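Molybdopterin converting factor, subunit 1 (MoaD) (Helicobacter pylori, PDB 3RPF) is the small ubiquitin-like subunit of molybdopterin synthase, which probably carries sulfur on its C-terminal tail to the catalytic subunit during molybdenum cofactor synthesis. Local coordinates at residues R6-I11 with V64-P69. Numbering follows the deposited sequence.
Sequences RFFGPI and VISLLP
R6 bridges S66 in parallel strand pairing, and three backbone hydrogen bonds define the register. R6 N donates to I65 O, L67 N returns to R6 O at 3.0 Å and 172° at the hydrogen, and F8 N reaches L67 O at a longer 3.2 Å. R6 thus uses both its backbone N and O on the residues flanking S66, as a parallel bridge requires.

The side chains of R6 and S66 share one face and form a second polar link. R6 NE and NH2 both donate to S66 OG, each at 3.1 Å, a side-on grip on a single oxygen lying in the guanidinium plane. The bend at chi3 (-56°) turns the NE/NH2 edge of the guanidinium toward S66 OG. V64 CG1 packs obliquely against R6 NE and CD, while F8 CZ lies over one face of the guanidinium, 3.6 Å above its plane and offset toward the rim.

Apolar contacts occupy both faces. F7 and L67 run side by side, CE1 of F7 lying 3.5 Å from CD1 of L67; beside R6 and S66, F8 CD2 touches L68 CD2 at 3.6 Å. Past the strand ends, a type II' turn from F8 to I11 curls over P69, whose CG meets P10 CD and, at 3.8 Å, I11 CD1. G9 takes the positive phi (60°) of the turn's second position, a conformation that by itself favours glycine.

Y54 of the catalytic subunit stacks on the F8 ring, and W122 of that subunit donates a hydrogen bond to P69 O, so the end of this pairing is part of the subunit interface. Parallel pairing of the first strand with the last is a hallmark of the ubiquitin-like beta-grasp fold of MoaD and ThiS, here consistent with the C-terminal tail beyond P69 being led toward the catalytic subunit, as in other MoaD proteins.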
loop_
_atom_site.group_PDB
_atom_site.type_symbol
_atom_site.label_atom_id
_atom_site.label_comp_id
_atom_site.label_asym_id
_atom_site.label_seq_id
_atom_site.Cartn_x
_atom_site.Cartn_y
_atom_site.Cartn_z
ATOM N N ARG D 6 7.946 -32.604 -15.504
ATOM C CA ARG D 6 7.683 -32.378 -14.083
ATOM C C ARG D 6 6.279 -31.832 -13.890
ATOM O O ARG D 6 5.754 -31.129 -14.752
ATOM C CB ARG D 6 8.718 -31.429 -13.481
ATOM C CG ARG D 6 10.174 -31.782 -13.817
ATOM C CD ARG D 6 11.150 -30.835 -13.124
ATOM N NE ARG D 6 10.881 -29.432 -13.454
ATOM C CZ ARG D 6 11.449 -28.394 -12.840
ATOM N NH1 ARG D 6 12.317 -28.591 -11.854
ATOM N NH2 ARG D 6 11.148 -27.154 -13.209
ATOM N N PHE D 7 5.669 -32.159 -12.756
ATOM C CA PHE D 7 4.293 -31.756 -12.483
ATOM C C PHE D 7 4.229 -30.956 -11.183
ATOM O O PHE D 7 4.536 -31.479 -10.114
ATOM C CB PHE D 7 3.397 -32.996 -12.401
ATOM C CG PHE D 7 3.482 -33.888 -13.622
ATOM C CD1 PHE D 7 2.785 -33.565 -14.776
ATOM C CD2 PHE D 7 4.261 -35.034 -13.614
ATOM C CE1 PHE D 7 2.855 -34.360 -15.898
ATOM C CE2 PHE D 7 4.342 -35.849 -14.745
ATOM C CZ PHE D 7 3.633 -35.511 -15.889
ATOM N N PHE D 8 3.842 -29.701 -11.290
ATOM C CA PHE D 8 3.839 -28.804 -10.155
ATOM C C PHE D 8 2.507 -28.700 -9.427
ATOM O O PHE D 8 1.463 -29.023 -9.966
ATOM C CB PHE D 8 4.325 -27.425 -10.586
ATOM C CG PHE D 8 5.812 -27.310 -10.656
ATOM C CD1 PHE D 8 6.543 -27.043 -9.528
ATOM C CD2 PHE D 8 6.475 -27.486 -11.847
ATOM C CE1 PHE D 8 7.898 -26.935 -9.587
ATOM C CE2 PHE D 8 7.835 -27.376 -11.913
ATOM C CZ PHE D 8 8.547 -27.101 -10.777
ATOM N N GLY D 9 2.572 -28.240 -8.193
ATOM C CA GLY D 9 1.385 -28.031 -7.400
ATOM C C GLY D 9 0.530 -29.245 -7.140
ATOM O O GLY D 9 1.023 -30.279 -6.737
ATOM N N PRO D 10 -0.763 -29.107 -7.374
ATOM C CA PRO D 10 -1.752 -30.142 -7.059
ATOM C C PRO D 10 -1.602 -31.450 -7.834
ATOM O O PRO D 10 -2.096 -32.469 -7.368
ATOM C CB PRO D 10 -3.084 -29.466 -7.395
ATOM C CG PRO D 10 -2.733 -28.336 -8.265
ATOM C CD PRO D 10 -1.410 -27.865 -7.791
ATOM N N ILE D 11 -0.974 -31.424 -9.003
ATOM C CA ILE D 11 -0.896 -32.629 -9.801
ATOM C C ILE D 11 -0.239 -33.749 -9.015
ATOM O O ILE D 11 0.760 -33.555 -8.359
ATOM C CB ILE D 11 -0.095 -32.412 -11.052
ATOM C CG1 ILE D 11 -0.770 -31.382 -11.935
ATOM C CG2 ILE D 11 0.034 -33.706 -11.794
ATOM C CD1 ILE D 11 0.099 -30.889 -13.009
ATOM N N VAL D 64 13.720 -29.932 -19.999
ATOM C CA VAL D 64 12.761 -30.244 -18.948
ATOM C C VAL D 64 11.461 -29.499 -19.183
ATOM O O VAL D 64 11.450 -28.277 -19.321
ATOM C CB VAL D 64 13.279 -29.841 -17.567
ATOM C CG1 VAL D 64 12.229 -30.128 -16.522
ATOM C CG2 VAL D 64 14.571 -30.568 -17.243
ATOM N N ILE D 65 10.358 -30.235 -19.212
ATOM C CA ILE D 65 9.062 -29.644 -19.502
ATOM C C ILE D 65 8.160 -29.657 -18.276
ATOM O O ILE D 65 7.872 -30.725 -17.736
ATOM C CB ILE D 65 8.400 -30.394 -20.660
ATOM C CG1 ILE D 65 9.166 -30.083 -21.955
ATOM C CG2 ILE D 65 6.917 -30.047 -20.729
ATOM C CD1 ILE D 65 8.611 -30.713 -23.208
ATOM N N SER D 66 7.706 -28.478 -17.850
ATOM C CA SER D 66 6.959 -28.345 -16.598
ATOM C C SER D 66 5.495 -27.919 -16.761
ATOM O O SER D 66 5.191 -26.929 -17.433
ATOM C CB SER D 66 7.677 -27.373 -15.653
ATOM O OG SER D 66 8.987 -27.832 -15.376
ATOM N N LEU D 67 4.603 -28.680 -16.129
ATOM C CA LEU D 67 3.165 -28.421 -16.164
ATOM C C LEU D 67 2.741 -27.581 -14.960
ATOM O O LEU D 67 3.014 -27.948 -13.811
ATOM C CB LEU D 67 2.376 -29.732 -16.184
ATOM C CG LEU D 67 2.182 -30.447 -17.527
ATOM C CD1 LEU D 67 3.324 -31.421 -17.799
ATOM C CD2 LEU D 67 0.837 -31.166 -17.586
ATOM N N LEU D 68 2.052 -26.473 -15.234
ATOM C CA LEU D 68 1.684 -25.497 -14.213
ATOM C C LEU D 68 0.172 -25.278 -14.168
ATOM O O LEU D 68 -0.396 -24.635 -15.055
ATOM C CB LEU D 68 2.384 -24.161 -14.492
ATOM C CG LEU D 68 3.865 -24.250 -14.864
ATOM C CD1 LEU D 68 4.473 -22.867 -15.017
ATOM C CD2 LEU D 68 4.625 -25.045 -13.825
ATOM N N PRO D 69 -0.487 -25.822 -13.133
ATOM C CA PRO D 69 -1.925 -25.667 -12.897
ATOM C C PRO D 69 -2.232 -24.234 -12.466
ATOM O O PRO D 69 -1.305 -23.504 -12.116
ATOM C CB PRO D 69 -2.189 -26.618 -11.723
ATOM C CG PRO D 69 -0.977 -27.492 -11.622
ATOM C CD PRO D 69 0.153 -26.660 -12.106
#